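Local atomic coordinates of sulfate transporter 4.1, chloroplastic (Arabidopsis thaliana, PDB entry 7LHV), a protein that carries sulfate across the membrane together with protons, as a member of the SLC26/SulP transporter family. Residues A[605-610]-A[633-638]. Residues are numbered along the deposited sequence; the frame is centred on the assembly and turned at random.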
loop_
_atom_site.group_PDB
_atom_site.type_symbol
_atom_site.label_atom_id
_atom_site.label_comp_id
_atom_site.label_asym_id
_atom_site.label_seq_id
_atom_site.Cartn_x
_atom_site.Cartn_y
_atom_site.Cartn_z
ATOM N N ALA A 605 -21.134 -10.982 24.267
ATOM C CA ALA A 605 -20.288 -11.066 25.446
ATOM C C ALA A 605 -18.829 -10.941 25.038
ATOM O O ALA A 605 -18.445 -11.310 23.925
ATOM C CB ALA A 605 -20.509 -12.380 26.204
ATOM N N ILE A 606 -18.020 -10.405 25.945
ATOM C CA ILE A 606 -16.578 -10.289 25.763
ATOM C C ILE A 606 -15.901 -11.153 26.815
ATOM O O ILE A 606 -16.193 -11.028 28.010
ATOM C CB ILE A 606 -16.108 -8.829 25.854
ATOM C CG1 ILE A 606 -16.948 -7.947 24.934
ATOM C CG2 ILE A 606 -14.640 -8.724 25.502
ATOM C CD1 ILE A 606 -16.757 -8.243 23.468
ATOM N N SER A 607 -15.004 -12.032 26.374
ATOM C CA SER A 607 -14.470 -13.089 27.227
ATOM C C SER A 607 -13.137 -12.719 27.870
ATOM O O SER A 607 -13.030 -12.695 29.098
ATOM C CB SER A 607 -14.328 -14.381 26.420
ATOM O OG SER A 607 -13.780 -15.419 27.214
ATOM N N ASN A 608 -12.112 -12.445 27.066
ATOM C CA ASN A 608 -10.756 -12.218 27.569
ATOM C C ASN A 608 -10.236 -10.891 27.039
ATOM O O ASN A 608 -9.401 -10.859 26.126
ATOM C CB ASN A 608 -9.813 -13.352 27.163
ATOM C CG ASN A 608 -10.103 -14.644 27.895
ATOM O OD1 ASN A 608 -11.056 -14.735 28.665
ATOM N ND2 ASN A 608 -9.278 -15.656 27.657
ATOM N N PRO A 609 -10.697 -9.772 27.593
ATOM C CA PRO A 609 -10.211 -8.473 27.116
ATOM C C PRO A 609 -8.786 -8.225 27.586
ATOM O O PRO A 609 -8.461 -8.414 28.758
ATOM C CB PRO A 609 -11.192 -7.471 27.737
ATOM C CG PRO A 609 -12.311 -8.297 28.306
ATOM C CD PRO A 609 -11.708 -9.615 28.646
ATOM N N ASN A 610 -7.939 -7.806 26.655
ATOM C CA ASN A 610 -6.605 -7.355 27.005
ATOM C C ASN A 610 -6.695 -6.050 27.791
ATOM O O ASN A 610 -7.686 -5.321 27.715
ATOM C CB ASN A 610 -5.766 -7.166 25.740
ATOM C CG ASN A 610 -4.297 -7.005 26.034
ATOM O OD1 ASN A 610 -3.872 -7.063 27.187
ATOM N ND2 ASN A 610 -3.507 -6.801 24.990
ATOM N N VAL A 633 -13.282 -12.806 32.451
ATOM C CA VAL A 633 -11.846 -13.020 32.317
ATOM C C VAL A 633 -11.509 -14.373 31.715
ATOM O O VAL A 633 -10.339 -14.608 31.379
ATOM C CB VAL A 633 -11.123 -12.853 33.671
ATOM C CG1 VAL A 633 -11.304 -11.440 34.199
ATOM C CG2 VAL A 633 -11.632 -13.874 34.673
ATOM N N ARG A 634 -12.483 -15.272 31.576
ATOM C CA ARG A 634 -12.267 -16.596 31.013
ATOM C C ARG A 634 -13.467 -16.962 30.153
ATOM O O ARG A 634 -14.511 -16.310 30.203
ATOM C CB ARG A 634 -12.056 -17.647 32.114
ATOM C CG ARG A 634 -10.801 -17.425 32.942
ATOM C CD ARG A 634 -10.718 -18.380 34.121
ATOM N NE ARG A 634 -10.488 -19.758 33.705
ATOM C CZ ARG A 634 -11.353 -20.746 33.883
ATOM N NH1 ARG A 634 -12.525 -20.542 34.459
ATOM N NH2 ARG A 634 -11.030 -21.972 33.480
ATOM N N VAL A 635 -13.303 -18.005 29.340
ATOM C CA VAL A 635 -14.433 -18.497 28.559
ATOM C C VAL A 635 -15.308 -19.426 29.391
ATOM O O VAL A 635 -16.517 -19.533 29.145
ATOM C CB VAL A 635 -13.942 -19.192 27.278
ATOM C CG1 VAL A 635 -13.149 -20.438 27.613
ATOM C CG2 VAL A 635 -15.117 -19.541 26.377
ATOM N N HIS A 636 -14.727 -20.096 30.388
ATOM C CA HIS A 636 -15.476 -21.085 31.153
ATOM C C HIS A 636 -16.651 -20.442 31.878
ATOM O O HIS A 636 -17.794 -20.889 31.746
ATOM C CB HIS A 636 -14.550 -21.789 32.146
ATOM C CG HIS A 636 -13.404 -22.513 31.508
ATOM N ND1 HIS A 636 -12.394 -21.861 30.832
ATOM C CD2 HIS A 636 -13.095 -23.831 31.461
ATOM C CE1 HIS A 636 -11.521 -22.746 30.386
ATOM N NE2 HIS A 636 -11.923 -23.950 30.755
ATOM N N ASP A 637 -16.388 -19.372 32.632
ATOM C CA ASP A 637 -17.460 -18.711 33.367
ATOM C C ASP A 637 -18.445 -18.014 32.434
ATOM O O ASP A 637 -19.644 -17.962 32.734
ATOM C CB ASP A 637 -16.869 -17.731 34.384
ATOM C CG ASP A 637 -16.078 -16.612 33.738
ATOM O OD1 ASP A 637 -15.945 -16.602 32.499
ATOM O OD2 ASP A 637 -15.576 -15.740 34.477
ATOM N N ALA A 638 -17.967 -17.482 31.307
ATOM C CA ALA A 638 -18.868 -16.867 30.337
ATOM C C ALA A 638 -19.874 -17.879 29.807
ATOM O O ALA A 638 -21.083 -17.619 29.782
ATOM C CB ALA A 638 -18.066 -16.259 29.185
#
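Ser607 and Asn608, where the chain leaves the end of strand 603-606, lie beside Val633 to Val635, where the chain enters helix 635-643. The CA atoms of Asn608 and Val633 come within 4.9 Å and those of Ser607 and Val635 within 5.6 Å, yet no clear hydrogen bond joins the two backbones here. The strand itself is tied on both flanks: Ala605 and Ser607 bond to strand 569-575, and Ile606 to Trp630 and Phe632. Ser607 turns OG anti to its own N (chi1 179°), over one face of the Arg634-Val635 peptide, with OG 3.2 Å from Arg634 O and 3.8 Å from Val635 CB. That hydroxyl is buried and bonds to the carboxylate of Glu575, a residue that the side chains of Asn608 and Val635 also touch. The amide of Asn608, CG set beside its own N (chi1 -71°), reaches across to the Val633-Arg634 peptide, its CG 3.5 Å from Val633 O. Shortened to an alanine, Asn608 would probably leave this peptide without its polar neighbour and a gap between the loop and the approach to the helix. The side chains of Val633 and Arg634 set off away from the loop. The arrangement belongs to the STAS domain of SLC26/SulP transporters, a beta-sheet packed with helices: here the end of strand 603-606, before helix 611-620, meets the start of helix 635-643, the last one modelled.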